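Local structure of membrane-bound protease PH1510 (Pyrococcus horikoshii, 6M4B) at residues Q18-S21 with Y22-D25; Q26-R29 with Y30-A34; G141-A144 with T145-E148; N176-L179 with K180-G184. The protein is a membrane-bound serine protease that cleaves preferentially near hydrophobic or aromatic residues and is described here by its N-terminal protease domain. The protein carries 1 engineered substitution. All coordinates share one frame; numbering follows the deposited sequence.

Contact 1 of 4, residues Q18-S21 with Y22-D25; sequences QITS and YTYD
Ser21 O comes up to Tyr24 at a slant, 3.3 Å from Tyr24 CB, near the root of the phenol ring and squarely over neither a face nor an edge. Tyr24 N is bonded to Thr20 O at 3.2 Å, and Asp25 N makes the next backbone bond, to Ser21 O. Thr20 and Thr23 illustrate the capping box that opens many helices, each side chain turning to the backbone of the other. Thr20 OG1, set between its own backbone N and carbonyl carbon (chi1 70°), faces the first turn of helix 21-36 and accepts weakly from Tyr22 N at 3.1 Å and from Thr23 N at 3.4 Å. In return Thr20 N gives a firm, fairly straight bond to Thr23 OG1, 2.8 Å long. Alongside this polar exchange the Thr23 methyl CG2 meets Ile19 CD1 at 3.8 Å, the two side chains crossing at about a right angle; Ile19 also packs on Ala55 and Ile59 of helix 53-64. Backbone bonds tie Ile19 to Gly50 and Arg52 of the substrate-binding segment, and its side chain is about 8 Å from that of Ala83, the engineered residue standing in for the nucleophile. Tyr24 also touches Asn58 and Arg62 of helix 53-64.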
loop_
_atom_site.group_PDB
_atom_site.type_symbol
_atom_site.label_atom_id
_atom_site.label_comp_id
_atom_site.label_asym_id
_atom_site.label_seq_id
_atom_site.Cartn_x
_atom_site.Cartn_y
_atom_site.Cartn_z
ATOM N N GLN A 18 -8.670 1.217 20.147
ATOM C CA GLN A 18 -7.970 0.241 19.341
ATOM C C GLN A 18 -8.349 0.366 17.895
ATOM O O GLN A 18 -9.466 0.670 17.586
ATOM C CB GLN A 18 -8.234 -1.184 19.840
ATOM C CG GLN A 18 -7.549 -1.476 21.165
ATOM C CD GLN A 18 -6.999 -2.888 21.227
ATOM O OE1 GLN A 18 -7.454 -3.705 22.034
ATOM N NE2 GLN A 18 -6.023 -3.191 20.363
ATOM N N ILE A 19 -7.400 0.131 17.004
ATOM C CA ILE A 19 -7.720 0.101 15.592
ATOM C C ILE A 19 -8.350 -1.263 15.276
ATOM O O ILE A 19 -7.757 -2.309 15.545
ATOM C CB ILE A 19 -6.468 0.291 14.715
ATOM C CG1 ILE A 19 -5.710 1.586 15.073
ATOM C CG2 ILE A 19 -6.857 0.257 13.250
ATOM C CD1 ILE A 19 -6.548 2.862 15.024
ATOM N N THR A 20 -9.545 -1.233 14.708
ATOM C CA THR A 20 -10.287 -2.432 14.336
ATOM C C THR A 20 -10.877 -2.140 12.976
ATOM O O THR A 20 -10.778 -0.994 12.505
ATOM C CB THR A 20 -11.436 -2.721 15.329
ATOM O OG1 THR A 20 -12.453 -1.732 15.181
ATOM C CG2 THR A 20 -10.947 -2.725 16.763
ATOM N N SER A 21 -11.563 -3.121 12.387
ATOM C CA SER A 21 -12.330 -2.929 11.122
ATOM C C SER A 21 -13.343 -1.804 11.242
ATOM O O SER A 21 -13.673 -1.154 10.256
ATOM C CB SER A 21 -13.153 -4.185 10.742
ATOM O OG SER A 21 -12.664 -5.342 11.374
ATOM N N TYR A 22 -13.914 -1.654 12.431
ATOM C CA TYR A 22 -14.880 -0.608 12.675
ATOM C C TYR A 22 -14.179 0.751 12.578
ATOM O O TYR A 22 -14.726 1.678 11.972
ATOM C CB TYR A 22 -15.603 -0.825 14.030
ATOM C CG TYR A 22 -16.594 0.272 14.335
ATOM C CD1 TYR A 22 -17.724 0.490 13.509
ATOM C CD2 TYR A 22 -16.391 1.135 15.422
ATOM C CE1 TYR A 22 -18.622 1.533 13.771
ATOM C CE2 TYR A 22 -17.286 2.169 15.695
ATOM C CZ TYR A 22 -18.393 2.365 14.874
ATOM O OH TYR A 22 -19.238 3.409 15.182
ATOM N N THR A 23 -12.961 0.865 13.125
ATOM C CA THR A 23 -12.107 2.074 12.899
ATOM C C THR A 23 -11.902 2.369 11.421
ATOM O O THR A 23 -12.076 3.499 10.995
ATOM C CB THR A 23 -10.733 1.955 13.543
ATOM O OG1 THR A 23 -10.842 1.266 14.793
ATOM C CG2 THR A 23 -10.130 3.327 13.763
ATOM N N TYR A 24 -11.683 1.352 10.602
ATOM C CA TYR A 24 -11.713 1.602 9.155
ATOM C C TYR A 24 -12.982 2.329 8.767
ATOM O O TYR A 24 -12.897 3.364 8.132
ATOM C CB TYR A 24 -11.515 0.350 8.250
ATOM C CG TYR A 24 -11.704 0.702 6.783
ATOM C CD1 TYR A 24 -10.708 1.334 6.055
ATOM C CD2 TYR A 24 -12.923 0.462 6.132
ATOM C CE1 TYR A 24 -10.908 1.695 4.710
ATOM C CE2 TYR A 24 -13.128 0.814 4.796
ATOM C CZ TYR A 24 -12.120 1.428 4.081
ATOM O OH TYR A 24 -12.349 1.789 2.748
ATOM N N ASP A 25 -14.160 1.781 9.116
ATOM C CA ASP A 25 -15.477 2.381 8.692
ATOM C C ASP A 25 -15.617 3.844 9.169
ATOM O O ASP A 25 -16.130 4.681 8.429
ATOM C CB ASP A 25 -16.705 1.597 9.202
ATOM C CG ASP A 25 -16.804 0.201 8.645
ATOM O OD1 ASP A 25 -16.471 -0.049 7.472
ATOM O OD2 ASP A 25 -17.252 -0.668 9.402
#

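Contact 2 of 4, residues Q26-R29 with Y30-A34; sequences QFDR and YITIA
Arg29 and Tyr30 slant across one another on helix 21-36, the helical crossover of the beta-alpha-beta unit between strands 9-16 and 41-47. Their guanidinium and phenol planes stand 65° apart, far from a stack: Tyr30 CE1 sits at the guanidinium edge, 3.4 Å from Arg29 NH2, while the nitrogen meets the ring obliquely. Ile33, one turn on, lies beside Arg29 and points the same way, which places its CD1 4.2 Å above the middle of one guanidinium face. The arginine gets there by swinging CG away from its own backbone N (chi1 -178°) and staying extended as far as NE. Tyr30 is buried, its side chain packed on Ala13, Ile15 and Ile42 of the sheet, where Phe27 also touches Ile15. Towards helix 53-64 the pairing is apolar, with Ile31 CD1 at the edge of the Phe27 ring, 4.2 Å from Phe27 CD1. Asp28 and Thr32 carry the polar side. Asp28 OD1 forms a salt bridge to Arg62 NE, and Arg62 NH2 also bonds Thr32 OG1, so one arginine of the neighbouring helix engages both residues. Thr32 OG1 also lies against Asp28 O as a donor, but the modelled distance is too short to be trusted; Thr32 N reaches the same oxygen at 2.9 Å.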
loop_
_atom_site.group_PDB
_atom_site.type_symbol
_atom_site.label_atom_id
_atom_site.label_comp_id
_atom_site.label_asym_id
_atom_site.label_seq_id
_atom_site.Cartn_x
_atom_site.Cartn_y
_atom_site.Cartn_z
ATOM N N GLN A 26 -15.103 4.134 10.365
ATOM C CA GLN A 26 -15.067 5.506 10.878
ATOM C C GLN A 26 -14.243 6.441 9.957
ATOM O O GLN A 26 -14.780 7.433 9.488
ATOM C CB GLN A 26 -14.528 5.561 12.288
ATOM C CG GLN A 26 -15.367 4.799 13.313
ATOM C CD GLN A 26 -14.761 4.897 14.698
ATOM O OE1 GLN A 26 -14.084 3.974 15.171
ATOM N NE2 GLN A 26 -14.918 6.059 15.322
ATOM N N PHE A 27 -12.978 6.095 9.663
ATOM C CA PHE A 27 -12.155 6.857 8.690
ATOM C C PHE A 27 -12.832 6.925 7.356
ATOM O O PHE A 27 -12.824 7.981 6.699
ATOM C CB PHE A 27 -10.757 6.229 8.463
ATOM C CG PHE A 27 -9.729 6.569 9.506
ATOM C CD1 PHE A 27 -8.865 7.626 9.320
ATOM C CD2 PHE A 27 -9.572 5.805 10.631
ATOM C CE1 PHE A 27 -7.869 7.915 10.242
ATOM C CE2 PHE A 27 -8.586 6.096 11.570
ATOM C CZ PHE A 27 -7.725 7.150 11.362
ATOM N N ASP A 28 -13.398 5.809 6.901
ATOM C CA ASP A 28 -14.074 5.859 5.578
ATOM C C ASP A 28 -15.226 6.894 5.573
ATOM O O ASP A 28 -15.375 7.682 4.614
ATOM C CB ASP A 28 -14.602 4.489 5.160
ATOM C CG ASP A 28 -15.186 4.472 3.761
ATOM O OD1 ASP A 28 -14.736 5.208 2.866
ATOM O OD2 ASP A 28 -16.130 3.676 3.528
ATOM N N ARG A 29 -16.025 6.879 6.636
ATOM C CA ARG A 29 -17.213 7.743 6.692
ATOM C C ARG A 29 -16.787 9.206 6.778
ATOM O O ARG A 29 -17.219 10.013 5.946
ATOM C CB ARG A 29 -18.129 7.356 7.879
ATOM C CG ARG A 29 -19.422 8.164 8.009
ATOM C CD ARG A 29 -20.324 7.662 9.185
ATOM N NE ARG A 29 -21.204 8.748 9.662
ATOM C CZ ARG A 29 -20.889 9.666 10.588
ATOM N NH1 ARG A 29 -21.789 10.591 10.920
ATOM N NH2 ARG A 29 -19.698 9.681 11.185
ATOM N N TYR A 30 -15.919 9.521 7.749
ATOM C CA TYR A 30 -15.450 10.895 7.963
ATOM C C TYR A 30 -14.756 11.477 6.707
ATOM O O TYR A 30 -14.983 12.614 6.307
ATOM C CB TYR A 30 -14.476 10.957 9.137
ATOM C CG TYR A 30 -15.057 10.713 10.515
ATOM C CD1 TYR A 30 -16.257 11.302 10.912
ATOM C CD2 TYR A 30 -14.375 9.932 11.455
ATOM C CE1 TYR A 30 -16.773 11.100 12.194
ATOM C CE2 TYR A 30 -14.875 9.727 12.738
ATOM C CZ TYR A 30 -16.088 10.310 13.104
ATOM O OH TYR A 30 -16.608 10.122 14.375
ATOM N N ILE A 31 -13.907 10.690 6.076
ATOM C CA ILE A 31 -13.198 11.174 4.889
ATOM C C ILE A 31 -14.182 11.331 3.732
ATOM O O ILE A 31 -14.090 12.288 2.960
ATOM C CB ILE A 31 -12.006 10.251 4.523
ATOM C CG1 ILE A 31 -10.955 10.277 5.628
ATOM C CG2 ILE A 31 -11.361 10.669 3.208
ATOM C CD1 ILE A 31 -9.919 9.169 5.560
ATOM N N THR A 32 -15.121 10.393 3.589
ATOM C CA THR A 32 -16.091 10.476 2.469
ATOM C C THR A 32 -16.923 11.757 2.580
ATOM O O THR A 32 -17.069 12.522 1.605
ATOM C CB THR A 32 -17.029 9.240 2.381
ATOM O OG1 THR A 32 -16.236 8.050 2.313
ATOM C CG2 THR A 32 -17.870 9.318 1.124
ATOM N N ILE A 33 -17.396 12.025 3.781
ATOM C CA ILE A 33 -18.146 13.256 4.034
ATOM C C ILE A 33 -17.346 14.484 3.598
ATOM O O ILE A 33 -17.804 15.280 2.791
ATOM C CB ILE A 33 -18.559 13.372 5.517
ATOM C CG1 ILE A 33 -19.639 12.339 5.831
ATOM C CG2 ILE A 33 -19.099 14.773 5.807
ATOM C CD1 ILE A 33 -19.910 12.134 7.315
ATOM N N ALA A 34 -16.124 14.605 4.111
ATOM C CA ALA A 34 -15.283 15.741 3.795
ATOM C C ALA A 34 -14.990 15.862 2.301
ATOM O O ALA A 34 -14.911 16.975 1.786
ATOM C CB ALA A 34 -13.980 15.644 4.578
#

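Contact 3 of 4, residues G141-A144 with T145-E148; sequences GRNA and TIAE
Asn143 caps the N-terminus of helix 144-152, its amide oxygen doing for Ile146 what a preceding turn would otherwise do. Ile146 N reaches Asn143 OD1 at 3.0 Å in a nearly straight line (175°), though it comes from above the amide plane and not along a lone pair. The first torsion of Asn143 (chi1 -169°) swings CG away from the backbone N and brings the amide over the first turn, where Asn143 ND2 lies 3.5 Å from Ile146 CG1, with Asn143 CG beside it. The other amide end is held too, ND2 donating to Tyr165 O, so the group is gripped at both ends. Just upstream, Gly141 has positive phi and is the C-prime residue of a Schellman motif ending the helix that carries the active-site residue Lys124; the chain thus passes from one helix end to the next start within three residues. A leucine in place of Asn143 would probably leave both Ile146 N and Tyr165 O without their side-chain partner. Backbone bonds carry the new helix onward, Ala147 N to Asn143 O at 3.0 Å and Glu148 N to Ala144 O at 2.9 Å. Ala144 and Ala147 pack on Ala137 of the preceding helix, and Glu148 OE2 forms a salt bridge with Lys134 NZ.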
loop_
_atom_site.group_PDB
_atom_site.type_symbol
_atom_site.label_atom_id
_atom_site.label_comp_id
_atom_site.label_asym_id
_atom_site.label_seq_id
_atom_site.Cartn_x
_atom_site.Cartn_y
_atom_site.Cartn_z
ATOM N N GLY A 141 8.572 11.710 2.238
ATOM C CA GLY A 141 9.744 12.536 2.541
ATOM C C GLY A 141 10.090 12.573 4.023
ATOM O O GLY A 141 10.828 13.397 4.439
ATOM N N ARG A 142 9.608 11.631 4.814
ATOM C CA ARG A 142 9.864 11.602 6.216
ATOM C C ARG A 142 11.025 10.641 6.529
ATOM O O ARG A 142 11.438 9.863 5.705
ATOM C CB ARG A 142 8.571 11.193 6.958
ATOM C CG ARG A 142 7.475 12.270 6.882
ATOM C CD ARG A 142 6.163 11.751 7.429
ATOM N NE ARG A 142 5.139 12.747 7.274
ATOM C CZ ARG A 142 3.933 12.592 6.728
ATOM N NH1 ARG A 142 3.508 11.441 6.222
ATOM N NH2 ARG A 142 3.119 13.634 6.707
ATOM N N ASN A 143 11.530 10.686 7.742
ATOM C CA ASN A 143 12.755 9.938 8.087
ATOM C C ASN A 143 12.548 8.373 8.176
ATOM O O ASN A 143 11.939 7.876 9.078
ATOM C CB ASN A 143 13.299 10.521 9.400
ATOM C CG ASN A 143 14.686 10.026 9.716
ATOM O OD1 ASN A 143 14.995 8.876 9.441
ATOM N ND2 ASN A 143 15.464 10.829 10.433
ATOM N N ALA A 144 13.012 7.662 7.176
ATOM C CA ALA A 144 12.835 6.209 7.087
ATOM C C ALA A 144 13.755 5.410 8.039
ATOM O O ALA A 144 13.369 4.343 8.489
ATOM C CB ALA A 144 13.076 5.764 5.653
ATOM N N THR A 145 14.914 5.969 8.404
ATOM C CA THR A 145 15.773 5.393 9.417
ATOM C C THR A 145 15.055 5.368 10.759
ATOM O O THR A 145 14.952 4.308 11.403
ATOM C CB THR A 145 17.069 6.206 9.527
ATOM O OG1 THR A 145 17.758 6.132 8.294
ATOM C CG2 THR A 145 17.983 5.721 10.651
ATOM N N ILE A 146 14.498 6.516 11.158
ATOM C CA ILE A 146 13.721 6.597 12.402
ATOM C C ILE A 146 12.506 5.720 12.326
ATOM O O ILE A 146 12.201 5.025 13.298
ATOM C CB ILE A 146 13.265 8.044 12.742
ATOM C CG1 ILE A 146 14.486 8.874 13.155
ATOM C CG2 ILE A 146 12.221 8.062 13.862
ATOM C CD1 ILE A 146 15.144 8.460 14.459
ATOM N N ALA A 147 11.818 5.736 11.194
ATOM C CA ALA A 147 10.626 4.882 11.038
ATOM C C ALA A 147 10.966 3.406 11.273
ATOM O O ALA A 147 10.222 2.689 11.932
ATOM C CB ALA A 147 9.972 5.071 9.672
ATOM N N GLU A 148 12.084 2.964 10.719
ATOM C CA GLU A 148 12.567 1.587 10.927
ATOM C C GLU A 148 12.824 1.349 12.420
ATOM O O GLU A 148 12.361 0.372 12.977
ATOM C CB GLU A 148 13.841 1.314 10.115
ATOM C CG GLU A 148 14.358 -0.109 10.319
ATOM C CD GLU A 148 15.545 -0.509 9.430
ATOM O OE1 GLU A 148 16.171 -1.523 9.742
ATOM O OE2 GLU A 148 15.897 0.164 8.463
#

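Contact 4 of 4, residues N176-L179 with K180-G184; sequences NELL and KKSNG
Leu178 O takes two donors from Ser182, the residue one turn on. The backbone N comes nearly in line with the carbonyl at 2.8 Å, and OG adds its proton from above the carbonyl plane at 2.9 Å, which satisfies a hydroxyl buried against Phe200 and Leu94. Serine can do this because OG stands beside its own backbone N (chi1 -67°), turned back along the helix. Lys181 N bonds Glu177 O at 3.0 Å and Lys180 N bonds Asn176 O equally closely. Between the side chains only a long salt bridge forms, Glu177 OE2 to Lys181 NZ at 4.0 Å, and the aliphatic part of the lysine lies obliquely across Glu177, Lys181 CD being 3.9 Å from Glu177 CG. Each group has a stronger polar partner elsewhere: a salt bridge from Glu177 OE2 to Arg173 NH2, and a hydrogen bond from Lys181 NZ to Val171 O. An alanine at Glu177 would probably leave Arg173 without its carboxylate and strip the lysine of part of its apolar support. Asn183, its amide bonded to Phe200 N and Thr201 OG1, is the first residue to leave helical angles; its weak N-H bond to Leu179 O marks the C-terminus of helix 175-182, which follows strand 170-171, outermost in this chain's parallel sheet.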
loop_
_atom_site.group_PDB
_atom_site.type_symbol
_atom_site.label_atom_id
_atom_site.label_comp_id
_atom_site.label_asym_id
_atom_site.label_seq_id
_atom_site.Cartn_x
_atom_site.Cartn_y
_atom_site.Cartn_z
ATOM N N ASN A 176 -6.454 25.634 16.240
ATOM C CA ASN A 176 -6.101 26.946 15.701
ATOM C C ASN A 176 -4.570 27.110 15.443
ATOM O O ASN A 176 -4.160 27.618 14.388
ATOM C CB ASN A 176 -6.624 28.004 16.676
ATOM C CG ASN A 176 -6.765 29.389 16.052
ATOM O OD1 ASN A 176 -7.865 29.810 15.572
ATOM N ND2 ASN A 176 -5.656 30.124 16.066
ATOM N N GLU A 177 -3.729 26.660 16.386
ATOM C CA GLU A 177 -2.277 26.686 16.156
ATOM C C GLU A 177 -1.908 25.699 15.004
ATOM O O GLU A 177 -1.042 25.997 14.203
ATOM C CB GLU A 177 -1.464 26.441 17.448
ATOM C CG GLU A 177 -0.022 26.911 17.284
ATOM C CD GLU A 177 0.922 26.714 18.509
ATOM O OE1 GLU A 177 0.941 25.670 19.204
ATOM O OE2 GLU A 177 1.745 27.626 18.730
ATOM N N LEU A 178 -2.598 24.560 14.898
ATOM C CA LEU A 178 -2.337 23.588 13.805
ATOM C C LEU A 178 -2.584 24.232 12.419
ATOM O O LEU A 178 -1.668 24.271 11.555
ATOM C CB LEU A 178 -3.153 22.294 13.993
ATOM C CG LEU A 178 -3.000 21.135 12.976
ATOM C CD1 LEU A 178 -3.558 19.855 13.539
ATOM C CD2 LEU A 178 -3.752 21.415 11.682
ATOM N N LEU A 179 -3.750 24.852 12.294
ATOM C CA LEU A 179 -4.118 25.647 11.105
ATOM C C LEU A 179 -3.121 26.718 10.789
ATOM O O LEU A 179 -2.648 26.801 9.660
ATOM C CB LEU A 179 -5.507 26.259 11.246
ATOM C CG LEU A 179 -6.642 25.209 11.309
ATOM C CD1 LEU A 179 -7.965 25.911 11.675
ATOM C CD2 LEU A 179 -6.800 24.399 10.032
ATOM N N LYS A 180 -2.704 27.465 11.794
ATOM C CA LYS A 180 -1.744 28.546 11.577
ATOM C C LYS A 180 -0.393 28.055 11.067
ATOM O O LYS A 180 0.146 28.580 10.101
ATOM C CB LYS A 180 -1.609 29.325 12.881
ATOM C CG LYS A 180 -0.765 30.588 12.881
ATOM C CD LYS A 180 -0.745 31.168 14.314
ATOM C CE LYS A 180 0.626 31.678 14.772
ATOM N NZ LYS A 180 0.869 33.097 14.398
ATOM N N LYS A 181 0.200 27.070 11.725
ATOM C CA LYS A 181 1.545 26.565 11.300
ATOM C C LYS A 181 1.503 25.695 10.043
ATOM O O LYS A 181 2.532 25.547 9.357
ATOM C CB LYS A 181 2.173 25.750 12.423
ATOM C CG LYS A 181 2.542 26.580 13.646
ATOM C CD LYS A 181 2.812 25.695 14.853
ATOM C CE LYS A 181 3.742 26.357 15.854
ATOM N NZ LYS A 181 4.362 25.348 16.748
ATOM N N SER A 182 0.345 25.081 9.775
ATOM C CA SER A 182 0.194 24.211 8.603
ATOM C C SER A 182 -0.082 25.027 7.347
ATOM O O SER A 182 0.111 24.532 6.211
ATOM C CB SER A 182 -0.907 23.189 8.797
ATOM O OG SER A 182 -0.548 22.261 9.802
ATOM N N ASN A 183 -0.545 26.266 7.533
ATOM C CA ASN A 183 -0.955 27.107 6.399
ATOM C C ASN A 183 0.204 27.368 5.479
ATOM O O ASN A 183 1.233 27.793 5.936
ATOM C CB ASN A 183 -1.475 28.451 6.929
ATOM C CG ASN A 183 -2.051 29.318 5.848
ATOM O OD1 ASN A 183 -2.527 28.836 4.827
ATOM N ND2 ASN A 183 -2.088 30.583 6.104
ATOM N N GLY A 184 0.037 27.122 4.192
ATOM C CA GLY A 184 1.109 27.278 3.186
ATOM C C GLY A 184 2.072 26.094 3.010
ATOM O O GLY A 184 2.972 26.169 2.173
#

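Overall arrangement
The four contacts are all local, yet each reflects its place in the protease domain. Contacts 1 and 2 share helix 21-36: contact 1 starts it beside the substrate-binding segment, mainly by hydroxyl and backbone bonds, whereas contact 2 is the more buried, setting apolar residues against the sheet and helix 53-64, with Asp28 and Thr32 tied to Arg62 of that same helix. Contact 3 also begins a helix, but with one amide in place of a threonine pair, and lies across the chain's centre from contact 1, their centres about 25 Å apart. Contact 4 ends a helix away from the annotated sites, with its lysines exposed and its leucines and serine buried.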